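Local coordinates for iron binding protein FbpA (Mannheimia haemolytica, PDB 1Q35) that binds ferric iron in the periplasm and probably serves as the solute-binding component of a bacterial iron-uptake system, at residues K109-K114 with I189-I194; L115-D120 with F220-H225. All coordinates share one frame; numbering follows the deposited sequence. Where two conformers were deposited one is given.

Contact 1: K109-K114 with I189-I194; sequences KDRVGK and ICDYSI
Arg111 and Asp191 form the closest CA pair across the contact, 6.6 Å apart. Segment 109-114 is an irregular turn that follows strand 96-108, while 189-194 runs from the loop after helix 178-187 into strand 192-196, and the contact is made by side chains of 109-114 reaching both side chains and the main chain of 189-194. Both Arg111 and Val112 project their CB atoms toward the other segment. The Arg111 chain extends through chi2 and then bends at chi3 (-56°), which turns the edge of its guanidinium toward 190-191. There NE gives a nearly straight hydrogen bond to Asp191 OD1 (2.8 Å, 165° at the hydrogen), part of a salt bridge. The carboxylate oxygen lies almost in the guanidinium plane, yet the donor reaches it from above the carboxylate plane, the two groups being turned 43° apart. NH2 bonds to Cys190 O at 2.9 Å, from above the carbonyl plane, and makes a weak second bond to Asp191 OD1. It also reaches Ile185 O of helix 178-187, so NH2 has three acceptors, one of them weakly bound. The other carboxylate oxygen, Asp191 OD2, takes a 2.7 Å hydrogen bond from a water that also donates to Arg111 O. Beside this polar cluster, Val112 CG2 rests over one face of the Tyr192 ring, 4.1 Å from its centroid, in a CH-pi contact; it also touches Asp191 CB at 3.6 Å. The second methyl, CG1, meets Tyr192 OH at 3.6 Å. Tyr129 packs edge-to-face with the same ring, and Cys190 is tied to Cys134 by a disulfide. The arrangement belongs to the periplasmic binding protein fold: a loop leaving one long strand folds back over the entry to the neighbouring antiparallel strand, away from the iron-binding tyrosines.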
loop_
_atom_site.group_PDB
_atom_site.type_symbol
_atom_site.label_atom_id
_atom_site.label_comp_id
_atom_site.label_asym_id
_atom_site.label_seq_id
_atom_site.Cartn_x
_atom_site.Cartn_y
_atom_site.Cartn_z
ATOM N N LYS A 109 -21.143 -5.355 -8.728
ATOM C CA LYS A 109 -21.460 -6.505 -9.563
ATOM C C LYS A 109 -22.752 -6.273 -10.351
ATOM O O LYS A 109 -22.783 -6.478 -11.561
ATOM C CB LYS A 109 -21.583 -7.760 -8.694
ATOM C CG LYS A 109 -21.869 -9.042 -9.461
ATOM C CD LYS A 109 -22.095 -10.228 -8.526
ATOM C CE LYS A 109 -22.442 -11.488 -9.307
ATOM N NZ LYS A 109 -22.980 -12.569 -8.437
ATOM N N ASP A 110 -23.793 -5.816 -9.654
ATOM C CA ASP A 110 -25.132 -5.671 -10.230
ATOM C C ASP A 110 -25.294 -4.420 -11.084
ATOM O O ASP A 110 -25.975 -4.448 -12.106
ATOM C CB ASP A 110 -26.196 -5.656 -9.115
ATOM C CG ASP A 110 -26.323 -6.990 -8.406
ATOM O OD1 ASP A 110 -26.754 -7.001 -7.233
ATOM O OD2 ASP A 110 -26.032 -8.076 -8.943
ATOM N N ARG A 111 -24.678 -3.320 -10.663
ATOM C CA ARG A 111 -24.982 -2.013 -11.237
ATOM C C ARG A 111 -23.927 -1.486 -12.217
ATOM O O ARG A 111 -24.144 -0.464 -12.864
ATOM C CB ARG A 111 -25.233 -0.996 -10.124
ATOM C CG ARG A 111 -26.389 -1.374 -9.195
ATOM C CD ARG A 111 -26.683 -0.348 -8.123
ATOM N NE ARG A 111 -25.492 -0.084 -7.320
ATOM C CZ ARG A 111 -25.056 -0.856 -6.328
ATOM N NH1 ARG A 111 -25.725 -1.933 -5.937
ATOM N NH2 ARG A 111 -23.934 -0.524 -5.694
ATOM N N VAL A 112 -22.805 -2.193 -12.334
ATOM C CA VAL A 112 -21.740 -1.837 -13.279
ATOM C C VAL A 112 -21.236 -3.049 -14.060
ATOM O O VAL A 112 -21.130 -3.004 -15.283
ATOM C CB VAL A 112 -20.523 -1.178 -12.560
ATOM C CG1 VAL A 112 -19.395 -0.849 -13.556
ATOM C CG2 VAL A 112 -20.952 0.063 -11.821
ATOM N N GLY A 113 -20.907 -4.122 -13.351
ATOM C CA GLY A 113 -20.231 -5.247 -13.956
ATOM C C GLY A 113 -18.736 -4.979 -14.071
ATOM O O GLY A 113 -18.180 -4.095 -13.412
ATOM N N LYS A 114 -18.082 -5.756 -14.920
ATOM C CA LYS A 114 -16.643 -5.655 -15.126
ATOM C C LYS A 114 -16.328 -4.465 -16.024
ATOM O O LYS A 114 -17.059 -4.179 -16.970
ATOM C CB LYS A 114 -16.131 -6.943 -15.763
ATOM C CG LYS A 114 -14.643 -7.170 -15.655
ATOM C CD LYS A 114 -14.260 -8.517 -16.254
ATOM C CE LYS A 114 -14.135 -8.440 -17.769
ATOM N NZ LYS A 114 -15.441 -8.338 -18.482
ATOM N N ILE A 189 -24.769 2.510 -2.037
ATOM C CA ILE A 189 -24.408 3.925 -1.922
ATOM C C ILE A 189 -23.539 4.382 -3.086
ATOM O O ILE A 189 -23.640 5.513 -3.551
ATOM C CB ILE A 189 -23.669 4.176 -0.582
ATOM C CG1 ILE A 189 -24.608 3.944 0.611
ATOM C CG2 ILE A 189 -23.059 5.574 -0.544
ATOM C CD1 ILE A 189 -25.812 4.869 0.664
ATOM N N CYS A 190 -22.665 3.507 -3.546
ATOM C CA CYS A 190 -21.852 3.840 -4.706
ATOM C C CYS A 190 -21.615 2.615 -5.564
ATOM O O CYS A 190 -21.916 1.485 -5.173
ATOM C CB CYS A 190 -20.530 4.479 -4.289
ATOM S SG CYS A 190 -19.798 3.715 -2.846
ATOM N N ASP A 191 -21.081 2.875 -6.746
ATOM C CA ASP A 191 -20.908 1.872 -7.783
ATOM C C ASP A 191 -19.453 1.615 -8.154
ATOM O O ASP A 191 -19.164 0.605 -8.784
ATOM C CB ASP A 191 -21.647 2.318 -9.044
ATOM C CG ASP A 191 -23.153 2.354 -8.873
ATOM O OD1 ASP A 191 -23.664 1.938 -7.814
ATOM O OD2 ASP A 191 -23.893 2.782 -9.782
ATOM N N TYR A 192 -18.570 2.559 -7.818
ATOM C CA TYR A 192 -17.135 2.487 -8.099
ATOM C C TYR A 192 -16.400 2.918 -6.848
ATOM O O TYR A 192 -16.793 3.894 -6.212
ATOM C CB TYR A 192 -16.733 3.455 -9.220
ATOM C CG TYR A 192 -17.470 3.254 -10.529
ATOM C CD1 TYR A 192 -18.761 3.747 -10.705
ATOM C CD2 TYR A 192 -16.874 2.589 -11.599
ATOM C CE1 TYR A 192 -19.448 3.561 -11.897
ATOM C CE2 TYR A 192 -17.556 2.402 -12.796
ATOM C CZ TYR A 192 -18.845 2.885 -12.933
ATOM O OH TYR A 192 -19.522 2.688 -14.112
ATOM N N SER A 193 -15.346 2.202 -6.484
ATOM C CA SER A 193 -14.453 2.685 -5.439
ATOM C C SER A 193 -13.003 2.431 -5.815
ATOM O O SER A 193 -12.706 1.663 -6.729
ATOM C CB SER A 193 -14.768 2.039 -4.085
ATOM O OG SER A 193 -14.257 0.716 -4.010
ATOM N N ILE A 194 -12.105 3.120 -5.126
ATOM C CA ILE A 194 -10.672 2.879 -5.246
ATOM C C ILE A 194 -10.221 2.216 -3.953
ATOM O O ILE A 194 -10.612 2.640 -2.872
ATOM C CB ILE A 194 -9.923 4.201 -5.480
ATOM C CG1 ILE A 194 -10.357 4.839 -6.802
ATOM C CG2 ILE A 194 -8.422 3.954 -5.472
ATOM C CD1 ILE A 194 -9.798 6.234 -7.026
HETATM O O HOH W 1 -23.730 2.286 -12.397
#

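Contact 2: L115-D120 with F220-H225; sequences LPAGFD and FPSGEH
Asp120 OD2 is gripped by two waters, each donating at 2.6 Å and each passing the link on to the other segment: one accepts from Glu224 N at 3.0 Å, the other from His225 N at 2.9 Å. A chi1 of -164°, which turns CG away from the backbone N, extends the carboxylate toward the bend at Gly223 and Glu224, where OD2 passes 3.7 Å from Gly223 CA. The second oxygen, Asp120 OD1, accepts from Leu122 N in its own loop, so the carboxylate serves both sides of the contact. Direct bonds join the segments just before this point in both. Ser222 N donates to Phe119 O at 2.8 Å. In return Ser222 OG accepts from Gly118 N, also at 2.8 Å and at 158° at the hydrogen. The serine hydroxyl reaches that N-H because OG sits between its own backbone N and carbonyl carbon (chi1 55°); there it also lies beside Ala117 CA. Gly118 occupies the third position of a type II turn from Pro116 to Phe119, closed by Phe119 N to Pro116 O, and its positive phi suits glycine. Its CA makes a CA-H...O contact with Ser222 O, 3.4 Å away. Gly223 has no side chain to collide with Asp120 OD2; its CA lies 4.6 Å from Gly118 CA. Pro221 CB packs against Phe119 O, and its ring continues onto Ile105 of strand 96-108 and Tyr121. The Phe119 ring takes Leu115 CD2 over one face and also touches Tyr129. Most of the polar links thus end on backbone N-H groups, and the three donors around the carboxylate would probably favour its charged form. The two loops are held by main-chain hydrogen bonding, one serine and bridging water instead of by a salt bridge.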
loop_
_atom_site.group_PDB
_atom_site.type_symbol
_atom_site.label_atom_id
_atom_site.label_comp_id
_atom_site.label_asym_id
_atom_site.label_seq_id
_atom_site.Cartn_x
_atom_site.Cartn_y
_atom_site.Cartn_z
ATOM N N LEU A 115 -15.241 -3.763 -15.727
ATOM C CA LEU A 115 -14.809 -2.647 -16.558
ATOM C C LEU A 115 -14.161 -3.179 -17.829
ATOM O O LEU A 115 -13.507 -4.216 -17.796
ATOM C CB LEU A 115 -13.812 -1.775 -15.798
ATOM C CG LEU A 115 -14.407 -1.154 -14.535
ATOM C CD1 LEU A 115 -13.338 -0.425 -13.756
ATOM C CD2 LEU A 115 -15.566 -0.218 -14.879
ATOM N N PRO A 116 -14.327 -2.473 -18.945
ATOM C CA PRO A 116 -13.725 -2.898 -20.214
ATOM C C PRO A 116 -12.228 -2.648 -20.236
ATOM O O PRO A 116 -11.732 -1.766 -19.527
ATOM C CB PRO A 116 -14.413 -1.996 -21.240
ATOM C CG PRO A 116 -14.717 -0.751 -20.483
ATOM C CD PRO A 116 -15.069 -1.211 -19.092
ATOM N N ALA A 117 -11.508 -3.409 -21.053
ATOM C CA ALA A 117 -10.106 -3.122 -21.310
ATOM C C ALA A 117 -9.966 -1.677 -21.774
ATOM O O ALA A 117 -10.773 -1.179 -22.562
ATOM C CB ALA A 117 -9.548 -4.074 -22.359
ATOM N N GLY A 118 -8.941 -1.007 -21.260
ATOM C CA GLY A 118 -8.686 0.394 -21.543
ATOM C C GLY A 118 -9.160 1.349 -20.461
ATOM O O GLY A 118 -8.791 2.517 -20.482
ATOM N N PHE A 119 -9.966 0.870 -19.515
ATOM C CA PHE A 119 -10.479 1.727 -18.445
ATOM C C PHE A 119 -9.349 2.216 -17.546
ATOM O O PHE A 119 -8.497 1.446 -17.131
ATOM C CB PHE A 119 -11.538 0.991 -17.620
ATOM C CG PHE A 119 -12.434 1.905 -16.829
ATOM C CD1 PHE A 119 -13.687 2.259 -17.313
ATOM C CD2 PHE A 119 -12.028 2.423 -15.601
ATOM C CE1 PHE A 119 -14.522 3.095 -16.585
ATOM C CE2 PHE A 119 -12.869 3.259 -14.869
ATOM C CZ PHE A 119 -14.108 3.594 -15.366
ATOM N N ASP A 120 -9.383 3.502 -17.226
ATOM C CA ASP A 120 -8.304 4.194 -16.531
ATOM C C ASP A 120 -8.869 4.830 -15.263
ATOM O O ASP A 120 -10.052 5.167 -15.208
ATOM C CB ASP A 120 -7.772 5.280 -17.471
ATOM C CG ASP A 120 -6.421 5.826 -17.074
ATOM O OD1 ASP A 120 -6.265 6.351 -15.948
ATOM O OD2 ASP A 120 -5.472 5.824 -17.884
ATOM N N PHE A 220 -8.505 -4.213 -12.603
ATOM C CA PHE A 220 -7.158 -3.667 -12.725
ATOM C C PHE A 220 -7.149 -2.685 -13.890
ATOM O O PHE A 220 -7.273 -3.096 -15.050
ATOM C CB PHE A 220 -6.159 -4.798 -12.985
ATOM C CG PHE A 220 -6.147 -5.841 -11.918
ATOM C CD1 PHE A 220 -6.664 -7.104 -12.163
ATOM C CD2 PHE A 220 -5.617 -5.566 -10.665
ATOM C CE1 PHE A 220 -6.654 -8.073 -11.175
ATOM C CE2 PHE A 220 -5.603 -6.534 -9.672
ATOM C CZ PHE A 220 -6.127 -7.785 -9.924
ATOM N N PRO A 221 -7.041 -1.388 -13.609
ATOM C CA PRO A 221 -7.034 -0.394 -14.686
ATOM C C PRO A 221 -6.005 -0.707 -15.771
ATOM O O PRO A 221 -4.898 -1.161 -15.485
ATOM C CB PRO A 221 -6.718 0.903 -13.946
ATOM C CG PRO A 221 -7.312 0.677 -12.604
ATOM C CD PRO A 221 -6.965 -0.744 -12.283
ATOM N N SER A 222 -6.394 -0.474 -17.019
ATOM C CA SER A 222 -5.608 -0.891 -18.176
ATOM C C SER A 222 -5.530 0.215 -19.227
ATOM O O SER A 222 -5.480 -0.053 -20.429
ATOM C CB SER A 222 -6.192 -2.177 -18.765
ATOM O OG SER A 222 -7.560 -2.019 -19.082
ATOM N N GLY A 223 -5.500 1.461 -18.759
ATOM C CA GLY A 223 -5.177 2.587 -19.610
ATOM C C GLY A 223 -3.691 2.641 -19.917
ATOM O O GLY A 223 -2.951 1.686 -19.699
ATOM N N GLU A 224 -3.247 3.797 -20.392
ATOM C CA GLU A 224 -1.891 3.990 -20.890
ATOM C C GLU A 224 -0.812 3.496 -19.930
ATOM O O GLU A 224 0.168 2.866 -20.336
ATOM C CB GLU A 224 -1.686 5.482 -21.170
ATOM C CG GLU A 224 -0.319 5.844 -21.724
ATOM C CD GLU A 224 -0.157 7.324 -22.026
ATOM O OE1 GLU A 224 0.929 7.706 -22.515
ATOM O OE2 GLU A 224 -1.100 8.109 -21.776
ATOM N N HIS A 225 -0.985 3.812 -18.651
ATOM C CA HIS A 225 0.014 3.490 -17.634
ATOM C C HIS A 225 -0.419 2.377 -16.693
ATOM O O HIS A 225 0.180 2.190 -15.636
ATOM C CB HIS A 225 0.379 4.750 -16.861
ATOM C CG HIS A 225 0.858 5.854 -17.744
ATOM N ND1 HIS A 225 2.172 5.971 -18.140
ATOM C CD2 HIS A 225 0.183 6.836 -18.385
ATOM C CE1 HIS A 225 2.297 7.026 -18.926
ATOM N NE2 HIS A 225 1.105 7.565 -19.098
HETATM O O HOH W 2 -3.191 4.814 -17.084
HETATM O O HOH W 3 -5.097 6.118 -20.432
#

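The two contacts share one long loop: 109-114 and 115-120 follow each other after strand 96-108, and they meet segments at different neighbours of that strand. Contact 1 sets the loop's earlier part against the start of strand 192-196, with mostly buried residues and a charged pair beside an aromatic ring. Contact 2, more exposed, sets the next part against the loop after strand 216-219, which leads to strand 228-236, and relies on main-chain bonds, close glycines and water. Their centres lie 15 Å apart, joined by apolar packing of Tyr192 CE2 on Leu115 CD2 at 3.9 Å. Tyr129 borders both, touching Tyr192 in contact 1 and Phe119 in contact 2.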